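Local coordinates for protein prolyl-tRNA synthetase (PDB 6UYH) that probably charges tRNA with proline in Naegleria fowleri in an ATP-dependent reaction, and is captured here with the inhibitor halofuginone and the ATP analogue AMPPNP, at residues 206-211 against 220-225; 224-229 against 411-416. All coordinates share one frame; numbering follows the deposited sequence.

Interaction 1: 206-211 against 220-225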
ATOM      1  N   GLY A 206      17.636   9.215  20.594  1.00 19.75           N
ATOM      2  CA  GLY A 206      19.045   9.541  20.676  1.00 19.93           C
ATOM      3  C   GLY A 206      19.619   9.723  19.290  1.00 20.32           C
ATOM      4  O   GLY A 206      18.945   9.514  18.281  1.00 22.95           O
ATOM      5  N   THR A 207      20.878  10.142  19.254  1.00 20.69           N
ATOM      6  CA  THR A 207      21.633  10.172  18.012  1.00 22.24           C
ATOM      7  C   THR A 207      22.531   8.941  17.945  1.00 29.59           C
ATOM      8  O   THR A 207      23.027   8.468  18.965  1.00 28.13           O
ATOM      9  CB  THR A 207      22.492  11.437  17.916  1.00 22.07           C
ATOM     10  OG1 THR A 207      23.379  11.477  19.033  1.00 26.77           O
ATOM     11  CG2 THR A 207      21.622  12.676  17.951  1.00 26.54           C
ATOM     12  N   LYS A 208      22.737   8.428  16.739  1.00 24.64           N
ATOM     13  CA  LYS A 208      23.678   7.334  16.563  1.00 24.17           C
ATOM     14  C   LYS A 208      25.118   7.843  16.553  1.00 24.78           C
ATOM     15  O   LYS A 208      25.396   9.003  16.225  1.00 24.11           O
ATOM     16  CB  LYS A 208      23.379   6.571  15.272  1.00 21.28           C
ATOM     17  CG  LYS A 208      22.111   5.758  15.342  1.00 27.67           C
ATOM     18  CD  LYS A 208      21.996   4.861  14.127  1.00 33.85           C
ATOM     19  CE  LYS A 208      20.664   4.144  14.099  1.00 36.50           C
ATOM     20  NZ  LYS A 208      20.587   3.240  12.923  1.00 39.07           N
ATOM     21  N   THR A 209      26.041   6.969  16.963  1.00 22.12           N
ATOM     22  CA  THR A 209      27.458   7.295  16.888  1.00 23.52           C
ATOM     23  C   THR A 209      27.938   7.297  15.434  1.00 24.66           C
ATOM     24  O   THR A 209      27.236   6.863  14.519  1.00 30.53           O
ATOM     25  CB  THR A 209      28.274   6.287  17.690  1.00 32.47           C
ATOM     26  OG1 THR A 209      28.050   4.984  17.141  1.00 30.90           O
ATOM     27  CG2 THR A 209      27.827   6.287  19.134  1.00 30.03           C
ATOM     28  N   GLU A 210      29.177   7.755  15.232  1.00 27.63           N
ATOM     29  CA  GLU A 210      29.708   7.840  13.873  1.00 34.75           C
ATOM     30  C   GLU A 210      29.720   6.472  13.192  1.00 39.44           C
ATOM     31  O   GLU A 210      29.464   6.369  11.987  1.00 37.09           O
ATOM     32  CB  GLU A 210      31.108   8.452  13.891  1.00 40.90           C
ATOM     33  CG  GLU A 210      31.122   9.925  14.279  1.00 46.99           C
ATOM     34  CD  GLU A 210      30.250  10.777  13.371  1.00 57.57           C
ATOM     35  OE1 GLU A 210      30.410  10.680  12.136  1.00 54.88           O
ATOM     36  OE2 GLU A 210      29.398  11.535  13.890  1.00 57.43           O
ATOM     37  N   ASN A 211      29.986   5.408  13.952  1.00 33.57           N
ATOM     38  CA  ASN A 211      30.058   4.080  13.354  1.00 38.88           C
ATOM     39  C   ASN A 211      28.685   3.552  12.965  1.00 40.94           C
ATOM     40  O   ASN A 211      28.566   2.807  11.985  1.00 40.39           O
ATOM     41  CB  ASN A 211      30.748   3.104  14.313  1.00 47.06           C
ATOM     42  CG  ASN A 211      30.734   1.672  13.802  1.00 55.23           C
ATOM     43  OD1 ASN A 211      31.325   1.365  12.768  1.00 55.70           O
ATOM     44  ND2 ASN A 211      30.064   0.785  14.535  1.00 54.42           N
ATOM     45  N   THR A 220      22.389  11.038  12.399  1.00 20.66           N
ATOM     46  CA  THR A 220      21.286  10.086  12.385  1.00 21.59           C
ATOM     47  C   THR A 220      20.642  10.045  13.762  1.00 24.08           C
ATOM     48  O   THR A 220      21.346   9.906  14.772  1.00 23.65           O
ATOM     49  CB  THR A 220      21.783   8.687  11.999  1.00 21.04           C
ATOM     50  OG1 THR A 220      22.258   8.701  10.648  1.00 27.08           O
ATOM     51  CG2 THR A 220      20.670   7.657  12.123  1.00 21.36           C
ATOM     52  N   THR A 221      19.316  10.167  13.806  1.00 19.51           N
ATOM     53  CA  THR A 221      18.585   9.997  15.053  1.00 22.25           C
ATOM     54  C   THR A 221      17.799   8.695  14.992  1.00 21.68           C
ATOM     55  O   THR A 221      17.485   8.189  13.910  1.00 21.18           O
ATOM     56  CB  THR A 221      17.637  11.184  15.348  1.00 19.13           C
ATOM     57  OG1 THR A 221      16.574  11.229  14.379  1.00 21.24           O
ATOM     58  CG2 THR A 221      18.413  12.511  15.336  1.00 22.79           C
ATOM     59  N   THR A 222      17.511   8.134  16.169  1.00 20.36           N
ATOM     60  CA  THR A 222      16.848   6.840  16.265  1.00 22.23           C
ATOM     61  C   THR A 222      15.893   6.852  17.449  1.00 17.92           C
ATOM     62  O   THR A 222      16.069   7.626  18.390  1.00 20.52           O
ATOM     63  CB  THR A 222      17.894   5.705  16.424  1.00 20.23           C
ATOM     64  OG1 THR A 222      17.240   4.443  16.568  1.00 26.60           O
ATOM     65  CG2 THR A 222      18.783   5.945  17.642  1.00 20.07           C
ATOM     66  N   VAL A 223      14.863   6.007  17.390  1.00 18.91           N
ATOM     67  CA  VAL A 223      14.110   5.620  18.583  1.00 19.76           C
ATOM     68  C   VAL A 223      14.523   4.195  18.933  1.00 20.02           C
ATOM     69  O   VAL A 223      14.335   3.267  18.135  1.00 22.89           O
ATOM     70  CB  VAL A 223      12.588   5.741  18.392  1.00 18.17           C
ATOM     71  CG1 VAL A 223      12.167   7.212  18.470  1.00 18.11           C
ATOM     72  CG2 VAL A 223      12.129   5.133  17.053  1.00 20.59           C
ATOM     73  N   GLU A 224      15.125   4.030  20.101  1.00 19.54           N
ATOM     74  CA  GLU A 224      15.538   2.716  20.577  1.00 20.66           C
ATOM     75  C   GLU A 224      14.428   2.087  21.401  1.00 18.42           C
ATOM     76  O   GLU A 224      13.764   2.770  22.185  1.00 21.13           O
ATOM     77  CB  GLU A 224      16.805   2.822  21.418  1.00 21.55           C
ATOM     78  CG  GLU A 224      18.016   3.260  20.605  1.00 33.02           C
ATOM     79  CD  GLU A 224      18.366   2.257  19.528  1.00 28.08           C
ATOM     80  OE1 GLU A 224      18.666   1.094  19.886  1.00 26.20           O
ATOM     81  OE2 GLU A 224      18.315   2.618  18.331  1.00 25.90           O
ATOM     82  N   THR A 225      14.226   0.782  21.209  1.00 20.60           N
ATOM     83  CA  THR A 225      13.272  -0.002  21.983  1.00 20.84           C
ATOM     84  C   THR A 225      14.019  -1.151  22.640  1.00 20.46           C
ATOM     85  O   THR A 225      15.181  -1.425  22.321  1.00 21.65           O
ATOM     86  CB  THR A 225      12.125  -0.542  21.116  1.00 21.01           C
ATOM     87  OG1 THR A 225      12.650  -1.429  20.127  1.00 22.43           O
ATOM     88  CG2 THR A 225      11.366   0.604  20.409  1.00 19.81           C
TER
HETATM   89  O   HOH W   1      24.706  10.803  14.116  1.00 22.59           O
HETATM   90  O   HOH W   2      17.432   2.906  14.231  1.00 42.97           O

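Interaction 2: 224-229 against 411-416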
ATOM      1  N   GLU A 224      15.125   4.030  20.101  1.00 19.54           N
ATOM      2  CA  GLU A 224      15.538   2.716  20.577  1.00 20.66           C
ATOM      3  C   GLU A 224      14.428   2.087  21.401  1.00 18.42           C
ATOM      4  O   GLU A 224      13.764   2.770  22.185  1.00 21.13           O
ATOM      5  CB  GLU A 224      16.805   2.822  21.418  1.00 21.55           C
ATOM      6  CG  GLU A 224      18.016   3.260  20.605  1.00 33.02           C
ATOM      7  CD  GLU A 224      18.366   2.257  19.528  1.00 28.08           C
ATOM      8  OE1 GLU A 224      18.666   1.094  19.886  1.00 26.20           O
ATOM      9  OE2 GLU A 224      18.315   2.618  18.331  1.00 25.90           O
ATOM     10  N   THR A 225      14.226   0.782  21.209  1.00 20.60           N
ATOM     11  CA  THR A 225      13.272  -0.002  21.983  1.00 20.84           C
ATOM     12  C   THR A 225      14.019  -1.151  22.640  1.00 20.46           C
ATOM     13  O   THR A 225      15.181  -1.425  22.321  1.00 21.65           O
ATOM     14  CB  THR A 225      12.125  -0.542  21.116  1.00 21.01           C
ATOM     15  OG1 THR A 225      12.650  -1.429  20.127  1.00 22.43           O
ATOM     16  CG2 THR A 225      11.366   0.604  20.409  1.00 19.81           C
ATOM     17  N   PHE A 226      13.351  -1.822  23.577  1.00 19.11           N
ATOM     18  CA  PHE A 226      14.040  -2.767  24.449  1.00 23.33           C
ATOM     19  C   PHE A 226      13.222  -4.034  24.641  1.00 24.89           C
ATOM     20  O   PHE A 226      12.037  -3.968  24.982  1.00 23.80           O
ATOM     21  CB  PHE A 226      14.324  -2.134  25.811  1.00 24.20           C
ATOM     22  CG  PHE A 226      15.029  -3.046  26.774  1.00 26.77           C
ATOM     23  CD1 PHE A 226      16.329  -3.482  26.524  1.00 23.45           C
ATOM     24  CD2 PHE A 226      14.409  -3.442  27.952  1.00 29.14           C
ATOM     25  CE1 PHE A 226      16.995  -4.312  27.438  1.00 27.38           C
ATOM     26  CE2 PHE A 226      15.081  -4.266  28.874  1.00 28.73           C
ATOM     27  CZ  PHE A 226      16.374  -4.695  28.601  1.00 26.51           C
ATOM     28  N   ILE A 227      13.871  -5.183  24.459  1.00 21.99           N
ATOM     29  CA  ILE A 227      13.237  -6.485  24.657  1.00 23.88           C
ATOM     30  C   ILE A 227      13.729  -7.026  25.998  1.00 18.30           C
ATOM     31  O   ILE A 227      14.851  -7.520  26.105  1.00 22.09           O
ATOM     32  CB  ILE A 227      13.543  -7.449  23.507  1.00 20.12           C
ATOM     33  CG1 ILE A 227      13.270  -6.769  22.153  1.00 20.02           C
ATOM     34  CG2 ILE A 227      12.708  -8.749  23.659  1.00 20.70           C
ATOM     35  CD1 ILE A 227      11.866  -6.163  21.989  1.00 22.13           C
ATOM     36  N   ALA A 228      12.866  -6.975  27.018  1.00 19.35           N
ATOM     37  CA  ALA A 228      13.280  -7.344  28.372  1.00 24.32           C
ATOM     38  C   ALA A 228      13.627  -8.824  28.505  1.00 25.04           C
ATOM     39  O   ALA A 228      14.486  -9.180  29.321  1.00 27.35           O
ATOM     40  CB  ALA A 228      12.183  -6.979  29.375  1.00 28.47           C
ATOM     41  N   THR A 229      12.962  -9.706  27.746  1.00 20.30           N
ATOM     42  CA  THR A 229      13.149 -11.141  27.966  1.00 21.05           C
ATOM     43  C   THR A 229      14.605 -11.553  27.772  1.00 23.51           C
ATOM     44  O   THR A 229      15.173 -12.268  28.603  1.00 25.84           O
ATOM     45  CB  THR A 229      12.234 -11.955  27.045  1.00 22.21           C
ATOM     46  OG1 THR A 229      10.870 -11.720  27.411  1.00 27.65           O
ATOM     47  CG2 THR A 229      12.520 -13.461  27.210  1.00 21.39           C
ATOM     48  N   LYS A 411       8.401   0.819  32.839  1.00 23.16           N
ATOM     49  CA  LYS A 411       9.011   0.512  34.133  1.00 30.38           C
ATOM     50  C   LYS A 411      10.049  -0.596  34.000  1.00 31.75           C
ATOM     51  O   LYS A 411      11.152  -0.493  34.554  1.00 32.91           O
ATOM     52  CB  LYS A 411       7.926   0.130  35.136  1.00 28.02           C
ATOM     53  CG  LYS A 411       8.407  -0.278  36.526  1.00 35.96           C
ATOM     54  CD  LYS A 411       7.196  -0.659  37.374  1.00 39.12           C
ATOM     55  CE  LYS A 411       7.529  -1.687  38.440  1.00 51.06           C
ATOM     56  NZ  LYS A 411       8.479  -1.145  39.433  1.00 51.79           N
ATOM     57  N   GLU A 412       9.722  -1.654  33.251  1.00 29.64           N
ATOM     58  CA  GLU A 412      10.700  -2.705  32.977  1.00 28.99           C
ATOM     59  C   GLU A 412      11.930  -2.140  32.276  1.00 28.70           C
ATOM     60  O   GLU A 412      13.068  -2.436  32.659  1.00 30.52           O
ATOM     61  CB  GLU A 412      10.076  -3.811  32.128  1.00 34.51           C
ATOM     62  CG  GLU A 412       8.982  -4.609  32.811  1.00 54.87           C
ATOM     63  CD  GLU A 412       8.483  -5.766  31.955  1.00 72.18           C
ATOM     64  OE1 GLU A 412       9.227  -6.204  31.052  1.00 80.05           O
ATOM     65  OE2 GLU A 412       7.346  -6.236  32.181  1.00 78.49           O
ATOM     66  N   MET A 413      11.725  -1.324  31.239  1.00 25.45           N
ATOM     67  CA  MET A 413      12.866  -0.797  30.495  1.00 23.68           C
ATOM     68  C   MET A 413      13.771   0.046  31.389  1.00 30.56           C
ATOM     69  O   MET A 413      14.998  -0.127  31.389  1.00 29.36           O
ATOM     70  CB  MET A 413      12.384   0.021  29.297  1.00 20.34           C
ATOM     71  CG  MET A 413      13.550   0.593  28.473  1.00 24.49           C
ATOM     72  SD  MET A 413      13.021   1.392  26.957  1.00 30.89           S
ATOM     73  CE  MET A 413      12.305   2.877  27.637  1.00 29.40           C
ATOM     74  N   ASN A 414      13.179   0.957  32.170  1.00 24.82           N
ATOM     75  CA  ASN A 414      13.977   1.876  32.978  1.00 29.26           C
ATOM     76  C   ASN A 414      14.744   1.135  34.067  1.00 34.49           C
ATOM     77  O   ASN A 414      15.877   1.508  34.394  1.00 32.32           O
ATOM     78  CB  ASN A 414      13.083   2.955  33.594  1.00 30.36           C
ATOM     79  CG  ASN A 414      12.681   4.014  32.592  1.00 39.22           C
ATOM     80  OD1 ASN A 414      13.425   4.305  31.656  1.00 39.67           O
ATOM     81  ND2 ASN A 414      11.501   4.602  32.783  1.00 37.44           N
ATOM     82  N   GLU A 415      14.139   0.090  34.641  1.00 28.49           N
ATOM     83  CA  GLU A 415      14.833  -0.745  35.619  1.00 32.62           C
ATOM     84  C   GLU A 415      16.034  -1.459  35.016  1.00 34.76           C
ATOM     85  O   GLU A 415      16.919  -1.899  35.762  1.00 38.31           O
ATOM     86  CB  GLU A 415      13.881  -1.794  36.202  1.00 32.11           C
ATOM     87  CG  GLU A 415      12.838  -1.265  37.174  1.00 40.44           C
ATOM     88  CD  GLU A 415      11.765  -2.300  37.509  1.00 49.75           C
ATOM     89  OE1 GLU A 415      11.626  -3.299  36.766  1.00 49.22           O
ATOM     90  OE2 GLU A 415      11.058  -2.109  38.519  1.00 53.02           O
ATOM     91  N   ARG A 416      16.075  -1.599  33.689  1.00 27.41           N
ATOM     92  CA  ARG A 416      17.118  -2.353  33.005  1.00 28.35           C
ATOM     93  C   ARG A 416      18.113  -1.445  32.302  1.00 23.90           C
ATOM     94  O   ARG A 416      18.848  -1.901  31.421  1.00 27.64           O
ATOM     95  CB  ARG A 416      16.497  -3.335  32.014  1.00 27.13           C
ATOM     96  CG  ARG A 416      15.531  -4.308  32.656  1.00 35.19           C
ATOM     97  CD  ARG A 416      16.243  -5.466  33.298  1.00 42.40           C
ATOM     98  NE  ARG A 416      16.725  -6.405  32.296  1.00 44.23           N
ATOM     99  CZ  ARG A 416      15.964  -7.338  31.727  1.00 44.63           C
ATOM    100  NH1 ARG A 416      14.687  -7.450  32.072  1.00 44.39           N
ATOM    101  NH2 ARG A 416      16.480  -8.156  30.815  1.00 30.18           N
TER

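Interaction 1: 206-211 against 220-225
With CG of Lys-208 anti to its carbonyl carbon (chi1 -71°) and the rest of the chain fully extended, the lysine lies over Thr-220 and Thr-222 of the partner strand. With OG1 of Thr-222 anti to the backbone N (chi1 178°), its CG2 falls between N and the carbonyl carbon and lies near Gly-206 O and Lys-208 CG. The two segments form part of an antiparallel beta hairpin, strands 204-207 and 219-227, in the class II synthetase core.

Gly-206 and Thr-222 are a hydrogen-bonded pair, joined by Gly-206 N to Thr-222 O at 3.1 Å and Thr-222 N to Gly-206 O at 2.9 Å. Thr-207 and Thr-221 make the following non-hydrogen-bonded pair, where the methyls CG2 of both residues lie 4.1 Å apart; on this face helix 177-198 covers Thr-221, whose hydroxyl bonds Ser-239 O. Beyond that pair the pairing carries on through Lys-208 N, which gives a fairly straight bond (164°) to Thr-220 O, 2.8 Å away. A water extends the join, accepting from Thr-220 N and donating to Lys-208 O.

The aliphatic part of Lys-208 supplies further apolar contact, on the face that carries Thr-222. Its CD rests 3.7 Å from Thr-220 CG2, while CE reaches Thr-222 CB, the two side chains crossing at about a right angle. The hydroxyl of Thr-220 turns to His-240. The lysine side chain comes within about 5 Å of the bound AMPPNP, so the hairpin borders the nucleotide pocket. Thr-222 OG1 donates to Glu-224 OE2, on the lone pair away from OE1, and Gln-235, a residue of that pocket, bonds OE1 of the same carboxylate. A second water donates to Thr-222 OG1 at 2.8 Å and weakly accepts from Lys-208 NZ at 3.4 Å.

Interaction 2: 224-229 against 411-416
Apolar packing between Phe-226 and the last turn of helix 391-415 makes up much of this strand-to-helix contact. CB of Phe-226 sits 3.9 Å from Met-413 CG, the two side chains running past each other in opposite directions. Because CG of Phe-226 is anti to the backbone N (chi1 180°), the ring reaches on to Arg-416, where CE2 comes 3.6 Å from Arg-416 CB. A further van der Waals contact brings Ala-228 CB to 3.5 Å from Glu-412 OE1.

The guanidinium of Arg-416 stands nearly perpendicular to that ring, at 84°, with Phe-226 CZ over one of its faces. Bends at chi2 and chi3 fold the arginine past the CE2–CZ end of the ring toward the backbone just beyond the strand.

Polar contact centres on Ala-228 O, which takes a 2.7 Å hydrogen bond from Arg-416 NH2, in the carbonyl plane and on a lone pair; NH1 of Arg-416 adds a weak bond to this oxygen. NH2 also bonds Gly-433 O, so one nitrogen links two backbone carbonyls.

Met-435 of strand 435-440 packs against both Phe-226 and Met-413, while Ile-227 turns its side chain to helices 274-283 and 22-32.

Strand 219-227 carries both contacts, and their centres lie about 17 Å apart. Interaction 1 comes first along the chain, pairing the strand with its close neighbour in sequence, 204-207; interaction 2 begins on the end of segment 220-225, sharing Glu-224 and Thr-225, and joins the strand's end to helix 391-415, some 180 residues later. Interaction 1 thus lies beside the nucleotide pocket, whereas interaction 2 meets the C-terminal part of the chain, where the side chain of Phe-226 is about 14 Å from the AMPPNP. Strand 474-479, which pairs with 204-207, gives the C-terminal part another meeting with the catalytic core, beside interaction 1.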